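Local coordinates for putative nucleic acid-binding lipoprotein (PDB 3F1Z) that is of unknown function, but is a putative lipoprotein whose OB-fold suggests that it may bind nucleic acid, at residues 16-21 against 128-133; 59-64 against 73-78; 84-89 against 121-126. All coordinates share one frame; numbering follows the deposited sequence. Where two conformers were deposited one is given.

Contact 1 of 3, residues 16-21 against 128-133; sequences PGDDAV and NPKVVK
K130 reaches from strand 129-131, the last of the OB-fold, to P16 and D18 at the start of helix 18-22, a worked example of one lysine serving two acceptors. Its CB leaves the strand toward segment 16-21, and CG, anti to the backbone N (chi1 -173°), starts a fully extended chain. CD comes within 4.0 Å of P16 O, and CE lies 3.8 Å from D18 OD1. The ammonium group then finds two acceptors: K130 NZ bonds P16 O at 3.2 Å, in the carbonyl plane and on a lone pair, and forms a salt bridge of 3.1 Å with D18 OD1, met nearly along its C-O axis. The two side chains of that salt bridge cross at about a right angle. Between these acceptors G17 occupies the N-cap position of the helix. Beside the polar group, V21 and V132 slide past each other in opposite directions, V21 CG1 touching V132 CG2 at 3.8 Å; both also pack on V112 of strand 108-114. The lysine charge is thus probably balanced by the D18 carboxylate, with P16 O as a second acceptor, joining the start of helix 18-22 to strand 129-131.

Contact 2 of 3, residues 59-64 against 73-78; sequences VDIRRK and FIVTMR
The aliphatic part of R63 runs obliquely past the CD2-CE2 flank of F73, CB of R63 standing 3.8 Å from CE2 of F73. This pair belongs to an antiparallel beta hairpin, the first two long strands of the OB-fold barrel, whose N-to-C directions here differ by 177°, with axes 4.7 Å from each other. R63 extends straight from CG to NE, with CG and CD both close to CE2 as well; its guanidinium plane stands 81° from the ring. R63 and F73 form a non-hydrogen-bonded pair, as do I61 and V75, and the side chains of these four residues share one face; there I61 and F73 also pack on V100 of helix 97-100.

D60, R62, I74 and T76 occupy the other face, in two hydrogen-bonded pairs. T76 N gives a nearly straight bond of 2.8 Å to D60 O, and I74 N reaches R62 O, whereas the return bond from R62 N to I74 O is weak. At the T76 end the ladder is disturbed by a classic beta bulge: V59 and D60 both face T76, whose O accepts a bond of 2.9 Å from V59 N and a weak one from D60 N. The V59 and R78 side chains meanwhile cross at about a right angle, V59 CG1 3.7 Å from R78 CG.

Along its own strand, R62 bends at chi3 (-74°) and grips the D60 carboxylate side-on with two nitrogens, one to each oxygen. NE of R62 lies 2.8 Å from OD2 of D60, in the guanidinium plane and on the syn lone pair, while NH2 of R62 meets OD1 of D60 at 3.0 Å, tilted from that plane.

Contact 3 of 3, residues 84-89 against 121-126; sequences TDKRLT and STIPTL
T89 and T125 meet through their hydroxyls where strand 88-93 comes alongside the weakly bonded, roughly parallel strand 125-127, as strands 3 and 5 do in OB-folds. Among the polar contacts, T89 OG1 and T125 OG1 are hydrogen-bonded at 2.8 Å, and either hydroxyl could be the donor. T89 places its OG1 between its backbone N and carbonyl carbon (chi1 55°), from where it also touches T125 CG2 at 3.4 Å. T89 O accepts the bond of L126 N at 2.9 Å, and T125 CA adds a CH-O contact of 3.3 Å to the same oxygen.

Two methyls pack against carbonyl oxygens: L88 CD1 comes within 3.5 Å of P124 O, and I123 CG2 rests on R87 O. The purely apolar pairs are separate. L88 CD2 packs on L126 CD1 at 4.1 Å, and I123 CD1 meets CB and CD of K86, 3.9 Å from K86 CB, the two side chains crossing obliquely. L88, I123 and P124, with K86, pack against helix 29-38, while L126 sits on V52 and V115.

Polar and apolar contacts thus divide the work. One carbonyl and one pair of hydroxyls probably help to set how T89 meets T125 and L126, and the apolar side chains join this region to the helix through contacts that need no exact direction.

The three contacts all reach one curled OB-fold sheet at different points. Along the chain, residues 16-21 come first, contacts 2 and 3 follow in series, and residues 128-133 close the molecule, so contact 1 brackets the other two. Contacts 2 and 3, with centres about 12 Å apart, touch directly because strands 71-78 and 88-93 are sheet neighbours; M77 N probably bonds L88 O, at 2.7 Å. The centre of contact 1 lies about 18 Å from that of contact 2 and about 20 Å from that of contact 3, which is on the opposite side of the chain's centre. The chain turns a corner at N128, letting consecutive strands 125-127 and 129-131 pair with strands 88-93 and 108-114 respectively, consistent with closure of the OB-fold barrel.

Contact 1 of 3, residues 16-21 against 128-133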
loop_
_atom_site.group_PDB
_atom_site.type_symbol
_atom_site.label_atom_id
_atom_site.label_comp_id
_atom_site.label_asym_id
_atom_site.label_seq_id
_atom_site.Cartn_x
_atom_site.Cartn_y
_atom_site.Cartn_z
ATOM N N PRO A 16 -3.935 5.165 12.382
ATOM C CA PRO A 16 -5.305 4.874 12.813
ATOM C C PRO A 16 -5.423 3.525 13.548
ATOM O O PRO A 16 -4.824 2.522 13.104
ATOM C CB PRO A 16 -6.099 4.857 11.489
ATOM C CG PRO A 16 -5.143 5.311 10.435
ATOM C CD PRO A 16 -3.796 4.952 10.933
ATOM N N GLY A 17 -6.180 3.530 14.656
ATOM C CA GLY A 17 -6.435 2.337 15.475
ATOM C C GLY A 17 -7.557 1.476 14.909
ATOM O O GLY A 17 -8.224 1.860 13.958
ATOM N N ASP A 18 -7.789 0.323 15.526
ATOM C CA ASP A 18 -8.771 -0.661 15.027
ATOM C C ASP A 18 -10.174 -0.162 14.651
ATOM O O ASP A 18 -10.658 -0.460 13.563
ATOM C CB ASP A 18 -8.875 -1.854 15.992
ATOM C CG ASP A 18 -7.676 -2.799 15.889
ATOM O OD1 ASP A 18 -6.623 -2.414 15.319
ATOM O OD2 ASP A 18 -7.793 -3.941 16.381
ATOM N N ASP A 19 -10.838 0.578 15.525
ATOM C CA ASP A 19 -12.189 1.042 15.189
ATOM C C ASP A 19 -12.186 2.099 14.066
ATOM O O ASP A 19 -13.130 2.151 13.283
ATOM C CB ASP A 19 -13.006 1.463 16.445
ATOM C CG ASP A 19 -12.272 2.469 17.335
ATOM O OD1 ASP A 19 -11.092 2.807 17.027
ATOM O OD2 ASP A 19 -12.886 2.900 18.348
ATOM N N ALA A 20 -11.140 2.921 13.975
ATOM C CA ALA A 20 -11.018 3.883 12.871
ATOM C C ALA A 20 -10.843 3.124 11.546
ATOM O O ALA A 20 -11.352 3.531 10.511
ATOM C CB ALA A 20 -9.837 4.832 13.094
ATOM N N VAL A 21 -10.113 2.017 11.608
ATOM C CA VAL A 21 -9.849 1.165 10.454
ATOM C C VAL A 21 -11.121 0.464 9.965
ATOM O O VAL A 21 -11.409 0.464 8.762
ATOM C CB VAL A 21 -8.765 0.122 10.782
ATOM C CG1 VAL A 21 -8.888 -1.100 9.882
ATOM C CG2 VAL A 21 -7.364 0.770 10.743
ATOM N N ASN A 128 4.021 3.629 6.155
ATOM C CA ASN A 128 3.511 3.287 7.524
ATOM C C ASN A 128 2.333 2.328 7.528
ATOM O O ASN A 128 1.363 2.540 8.194
ATOM C CB ASN A 128 3.159 4.538 8.286
ATOM C CG ASN A 128 4.347 5.454 8.432
ATOM O OD1 ASN A 128 5.430 5.034 8.896
ATOM N ND2 ASN A 128 4.173 6.731 8.035
ATOM N N PRO A 129 2.434 1.253 6.764
ATOM C CA PRO A 129 1.270 0.440 6.603
ATOM C C PRO A 129 0.921 -0.431 7.739
ATOM O O PRO A 129 1.770 -0.721 8.581
ATOM C CB PRO A 129 1.610 -0.437 5.387
ATOM C CG PRO A 129 2.933 -0.044 4.953
ATOM C CD PRO A 129 3.571 0.766 5.983
ATOM N N LYS A 130 -0.309 -0.926 7.701
ATOM C CA LYS A 130 -0.828 -1.819 8.744
ATOM C C LYS A 130 -1.696 -2.887 8.072
ATOM O O LYS A 130 -2.647 -2.558 7.343
ATOM C CB LYS A 130 -1.639 -1.010 9.758
ATOM C CG LYS A 130 -2.106 -1.767 10.978
ATOM C CD LYS A 130 -3.214 -0.944 11.770
ATOM C CE LYS A 130 -3.676 -1.550 13.120
ATOM N NZ LYS A 130 -4.685 -0.557 13.810
ATOM N N VAL A 131 -1.341 -4.155 8.257
ATOM C CA VAL A 131 -2.139 -5.208 7.670
ATOM C C VAL A 131 -3.401 -5.393 8.506
ATOM O O VAL A 131 -3.320 -5.601 9.700
ATOM C CB VAL A 131 -1.375 -6.533 7.543
ATOM C CG1 VAL A 131 -2.359 -7.684 7.103
ATOM C CG2 VAL A 131 -0.196 -6.385 6.556
ATOM N N VAL A 132 -4.561 -5.288 7.868
ATOM C CA VAL A 132 -5.851 -5.379 8.545
ATOM C C VAL A 132 -6.283 -6.823 8.598
ATOM O O VAL A 132 -6.535 -7.351 9.677
ATOM C CB VAL A 132 -6.917 -4.571 7.795
ATOM C CG1 VAL A 132 -8.279 -4.747 8.461
ATOM C CG2 VAL A 132 -6.496 -3.098 7.710
ATOM N N LYS A 133 -6.374 -7.451 7.429
ATOM C CA LYS A 133 -6.683 -8.892 7.298
ATOM C C LYS A 133 -6.189 -9.456 5.945
ATOM O O LYS A 133 -5.506 -8.765 5.165
ATOM C CB LYS A 133 -8.191 -9.169 7.457
ATOM C CG LYS A 133 -9.030 -8.586 6.340
ATOM C CD LYS A 133 -10.516 -8.572 6.686
ATOM C CE LYS A 133 -11.293 -7.866 5.556
ATOM N NZ LYS A 133 -12.432 -7.137 6.118
ATOM O OXT LYS A 133 -6.478 -10.636 5.624
#

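Contact 2 of 3, residues 59-64 against 73-78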
loop_
_atom_site.group_PDB
_atom_site.type_symbol
_atom_site.label_atom_id
_atom_site.label_comp_id
_atom_site.label_asym_id
_atom_site.label_seq_id
_atom_site.Cartn_x
_atom_site.Cartn_y
_atom_site.Cartn_z
ATOM N N VAL A 59 1.444 -10.126 -4.676
ATOM C CA VAL A 59 2.223 -10.798 -5.700
ATOM C C VAL A 59 3.736 -10.746 -5.447
ATOM O O VAL A 59 4.507 -11.394 -6.160
ATOM C CB VAL A 59 1.934 -10.236 -7.113
ATOM C CG1 VAL A 59 0.508 -10.591 -7.511
ATOM C CG2 VAL A 59 2.161 -8.763 -7.148
ATOM N N ASP A 60 4.175 -9.963 -4.470
ATOM C CA ASP A 60 5.577 -9.981 -4.129
ATOM C C ASP A 60 5.760 -9.402 -2.744
ATOM O O ASP A 60 5.123 -8.422 -2.385
ATOM C CB ASP A 60 6.412 -9.215 -5.139
ATOM C CG ASP A 60 7.912 -9.381 -4.902
ATOM O OD1 ASP A 60 8.421 -10.502 -5.167
ATOM O OD2 ASP A 60 8.583 -8.387 -4.458
ATOM N N ILE A 61 6.654 -10.035 -1.986
ATOM C CA ILE A 61 7.043 -9.636 -0.647
ATOM C C ILE A 61 8.566 -9.758 -0.666
ATOM O O ILE A 61 9.090 -10.795 -1.078
ATOM C CB ILE A 61 6.519 -10.600 0.405
ATOM C CG1 ILE A 61 4.978 -10.634 0.399
ATOM C CG2 ILE A 61 7.094 -10.213 1.751
ATOM C CD1 ILE A 61 4.379 -11.859 1.031
ATOM N N ARG A 62 9.276 -8.761 -0.163
ATOM C CA ARG A 62 10.697 -8.762 -0.310
ATOM C C ARG A 62 11.342 -7.950 0.780
ATOM O O ARG A 62 10.881 -6.858 1.082
ATOM C CB ARG A 62 10.913 -8.037 -1.601
ATOM C CG ARG A 62 12.180 -8.135 -2.191
ATOM C CD ARG A 62 12.110 -7.518 -3.548
ATOM N NE ARG A 62 11.395 -8.395 -4.461
ATOM C CZ ARG A 62 11.959 -9.168 -5.370
ATOM N NH1 ARG A 62 13.253 -9.223 -5.500
ATOM N NH2 ARG A 62 11.202 -9.900 -6.141
ATOM N N ARG A 63 12.379 -8.493 1.396
ATOM C CA ARG A 63 13.133 -7.774 2.388
ATOM C C ARG A 63 14.265 -7.071 1.640
ATOM O O ARG A 63 14.887 -7.659 0.727
ATOM C CB ARG A 63 13.677 -8.729 3.417
ATOM C CG ARG A 63 14.594 -8.096 4.424
ATOM C CD ARG A 63 14.814 -9.033 5.560
ATOM N NE ARG A 63 15.849 -8.563 6.486
ATOM C CZ ARG A 63 15.857 -8.833 7.787
ATOM N NH1 ARG A 63 14.868 -9.491 8.348
ATOM N NH2 ARG A 63 16.818 -8.383 8.549
ATOM N N LYS A 64 14.515 -5.812 2.017
ATOM C CA LYS A 64 15.490 -4.995 1.344
ATOM C C LYS A 64 16.453 -4.285 2.288
ATOM O O LYS A 64 16.074 -3.912 3.395
ATOM C CB LYS A 64 14.770 -3.987 0.426
ATOM C CG LYS A 64 14.216 -4.672 -0.871
ATOM C CD LYS A 64 14.188 -3.731 -2.059
ATOM C CE LYS A 64 14.720 -4.380 -3.360
ATOM N NZ LYS A 64 16.247 -4.450 -3.587
ATOM N N PHE A 73 10.844 -3.625 4.025
ATOM C CA PHE A 73 10.199 -4.581 3.170
ATOM C C PHE A 73 9.324 -3.871 2.182
ATOM O O PHE A 73 8.694 -2.905 2.544
ATOM C CB PHE A 73 9.266 -5.444 3.981
ATOM C CG PHE A 73 9.900 -6.174 5.115
ATOM C CD1 PHE A 73 9.933 -5.633 6.364
ATOM C CD2 PHE A 73 10.381 -7.451 4.945
ATOM C CE1 PHE A 73 10.503 -6.343 7.437
ATOM C CE2 PHE A 73 10.944 -8.165 5.992
ATOM C CZ PHE A 73 11.006 -7.599 7.241
ATOM N N ILE A 74 9.274 -4.357 0.947
ATOM C CA ILE A 74 8.337 -3.889 -0.064
ATOM C C ILE A 74 7.323 -5.042 -0.288
ATOM O O ILE A 74 7.709 -6.209 -0.527
ATOM C CB ILE A 74 9.032 -3.587 -1.401
ATOM C CG1 ILE A 74 9.976 -2.424 -1.260
ATOM C CG2 ILE A 74 8.043 -3.077 -2.412
ATOM C CD1 ILE A 74 9.250 -1.053 -0.915
ATOM N N VAL A 75 6.037 -4.700 -0.214
ATOM C CA VAL A 75 4.922 -5.619 -0.470
ATOM C C VAL A 75 4.186 -5.056 -1.683
ATOM O O VAL A 75 3.850 -3.874 -1.716
ATOM C CB VAL A 75 4.002 -5.704 0.719
ATOM C CG1 VAL A 75 2.709 -6.412 0.353
ATOM C CG2 VAL A 75 4.708 -6.444 1.852
ATOM N N THR A 76 4.020 -5.884 -2.714
ATOM C CA THR A 76 3.406 -5.465 -3.966
ATOM C C THR A 76 2.072 -6.172 -4.106
ATOM O O THR A 76 1.983 -7.384 -3.894
ATOM C CB THR A 76 4.278 -5.820 -5.179
ATOM O OG1 THR A 76 5.591 -5.343 -4.959
ATOM C CG2 THR A 76 3.742 -5.211 -6.475
HETATM N N MSE A 77 1.066 -5.425 -4.559
HETATM C CA MSE A 77 -0.311 -5.893 -4.604
HETATM C C MSE A 77 -0.902 -5.645 -5.967
HETATM O O MSE A 77 -0.694 -4.564 -6.531
HETATM C CB MSE A 77 -1.102 -5.097 -3.553
HETATM C CG MSE A 77 -2.520 -5.526 -3.370
HETATM SE SE MSE A 77 -3.560 -4.296 -2.259
HETATM C CE MSE A 77 -3.203 -5.108 -0.508
ATOM N N ARG A 78 -1.631 -6.628 -6.510
ATOM C CA ARG A 78 -2.354 -6.405 -7.766
ATOM C C ARG A 78 -3.863 -6.381 -7.500
ATOM O O ARG A 78 -4.320 -6.901 -6.479
ATOM C CB ARG A 78 -2.062 -7.503 -8.773
ATOM C CG ARG A 78 -2.600 -8.882 -8.405
ATOM C CD ARG A 78 -2.636 -9.754 -9.659
ATOM N NE ARG A 78 -2.924 -11.149 -9.376
ATOM C CZ ARG A 78 -4.135 -11.648 -9.173
ATOM N NH1 ARG A 78 -5.222 -10.870 -9.207
ATOM N NH2 ARG A 78 -4.262 -12.947 -8.918
HETATM O O HOH W 1 7.454 -6.389 -3.355
#

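Contact 3 of 3, residues 84-89 against 121-126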
loop_
_atom_site.group_PDB
_atom_site.type_symbol
_atom_site.label_atom_id
_atom_site.label_comp_id
_atom_site.label_asym_id
_atom_site.label_seq_id
_atom_site.Cartn_x
_atom_site.Cartn_y
_atom_site.Cartn_z
ATOM N N THR A 84 -7.161 -3.678 -13.291
ATOM C CA THR A 84 -6.057 -2.846 -13.812
ATOM C C THR A 84 -4.834 -3.739 -13.762
ATOM O O THR A 84 -4.790 -4.665 -12.962
ATOM C CB THR A 84 -5.745 -1.569 -13.010
ATOM O OG1 THR A 84 -4.606 -0.924 -13.588
ATOM C CG2 THR A 84 -5.415 -1.868 -11.547
ATOM N N ASP A 85 -3.851 -3.484 -14.613
ATOM C CA ASP A 85 -2.603 -4.259 -14.589
ATOM C C ASP A 85 -1.525 -3.575 -13.747
ATOM O O ASP A 85 -0.453 -4.119 -13.529
ATOM C CB ASP A 85 -2.098 -4.604 -16.013
ATOM C CG ASP A 85 -2.172 -3.418 -17.021
ATOM O OD1 ASP A 85 -1.992 -2.231 -16.624
ATOM O OD2 ASP A 85 -2.388 -3.714 -18.246
ATOM N N LYS A 86 -1.831 -2.389 -13.240
ATOM C CA LYS A 86 -0.901 -1.662 -12.432
ATOM C C LYS A 86 -0.846 -2.234 -11.021
ATOM O O LYS A 86 -1.864 -2.641 -10.471
ATOM C CB LYS A 86 -1.279 -0.180 -12.392
ATOM C CG LYS A 86 -1.111 0.522 -13.730
ATOM C CD LYS A 86 -1.436 2.035 -13.641
ATOM C CE LYS A 86 -1.335 2.676 -15.042
ATOM N NZ LYS A 86 -1.825 4.092 -15.078
ATOM N N ARG A 87 0.344 -2.244 -10.430
ATOM C CA ARG A 87 0.522 -2.752 -9.092
ATOM C C ARG A 87 0.658 -1.631 -8.073
ATOM O O ARG A 87 1.126 -0.520 -8.391
ATOM C CB ARG A 87 1.783 -3.591 -9.015
ATOM C CG ARG A 87 1.964 -4.687 -10.062
ATOM C CD ARG A 87 0.694 -5.460 -10.384
ATOM N NE ARG A 87 0.996 -6.823 -10.843
ATOM C CZ ARG A 87 0.258 -7.540 -11.678
ATOM N NH1 ARG A 87 -0.821 -7.021 -12.253
ATOM N NH2 ARG A 87 0.642 -8.770 -11.976
ATOM N N LEU A 88 0.272 -1.920 -6.834
ATOM C CA LEU A 88 0.415 -0.960 -5.762
ATOM C C LEU A 88 1.474 -1.545 -4.817
ATOM O O LEU A 88 1.445 -2.761 -4.548
ATOM C CB LEU A 88 -0.918 -0.811 -5.067
ATOM C CG LEU A 88 -0.994 0.089 -3.841
ATOM C CD1 LEU A 88 -0.684 1.529 -4.195
ATOM C CD2 LEU A 88 -2.374 -0.071 -3.212
ATOM N N THR A 89 2.399 -0.722 -4.328
ATOM C CA THR A 89 3.410 -1.207 -3.409
ATOM C C THR A 89 3.246 -0.494 -2.079
ATOM O O THR A 89 2.738 0.632 -2.034
ATOM C CB THR A 89 4.826 -0.915 -3.893
ATOM O OG1 THR A 89 4.916 0.521 -4.127
ATOM C CG2 THR A 89 5.166 -1.698 -5.186
ATOM N N SER A 121 7.617 8.871 -10.266
ATOM C CA SER A 121 6.732 7.756 -10.303
ATOM C C SER A 121 5.324 8.265 -10.585
ATOM O O SER A 121 5.076 9.477 -10.493
ATOM C CB SER A 121 6.794 7.031 -8.965
ATOM O OG SER A 121 5.946 5.940 -9.075
ATOM N N THR A 122 4.447 7.350 -11.003
ATOM C CA THR A 122 3.042 7.667 -11.259
ATOM C C THR A 122 2.149 6.915 -10.282
ATOM O O THR A 122 0.975 7.204 -10.145
ATOM C CB THR A 122 2.631 7.330 -12.678
ATOM O OG1 THR A 122 2.778 5.930 -12.895
ATOM C CG2 THR A 122 3.481 8.081 -13.684
ATOM N N ILE A 123 2.726 5.963 -9.570
ATOM C CA ILE A 123 1.989 5.180 -8.576
ATOM C C ILE A 123 2.612 5.399 -7.212
ATOM O O ILE A 123 3.834 5.425 -7.061
ATOM C CB ILE A 123 1.985 3.678 -8.949
ATOM C CG1 ILE A 123 1.254 3.520 -10.284
ATOM C CG2 ILE A 123 1.278 2.892 -7.898
ATOM C CD1 ILE A 123 1.490 2.177 -10.946
ATOM N N PRO A 124 1.780 5.634 -6.224
ATOM C CA PRO A 124 2.317 5.798 -4.881
ATOM C C PRO A 124 2.779 4.506 -4.243
ATOM O O PRO A 124 2.254 3.454 -4.540
ATOM C CB PRO A 124 1.112 6.308 -4.082
ATOM C CG PRO A 124 -0.030 5.922 -4.803
ATOM C CD PRO A 124 0.325 5.789 -6.250
ATOM N N THR A 125 3.797 4.612 -3.412
ATOM C CA THR A 125 4.220 3.539 -2.532
ATOM C C THR A 125 3.661 3.977 -1.180
ATOM O O THR A 125 4.057 5.018 -0.638
ATOM C CB THR A 125 5.747 3.376 -2.484
ATOM O OG1 THR A 125 6.210 3.014 -3.789
ATOM C CG2 THR A 125 6.108 2.260 -1.508
ATOM N N LEU A 126 2.685 3.231 -0.686
ATOM C CA LEU A 126 2.039 3.543 0.573
ATOM C C LEU A 126 3.023 3.291 1.735
ATOM O O LEU A 126 3.764 2.300 1.727
ATOM C CB LEU A 126 0.729 2.766 0.728
ATOM C CG LEU A 126 -0.362 3.221 -0.250
ATOM C CD1 LEU A 126 -1.667 2.460 -0.035
ATOM C CD2 LEU A 126 -0.603 4.701 -0.101
#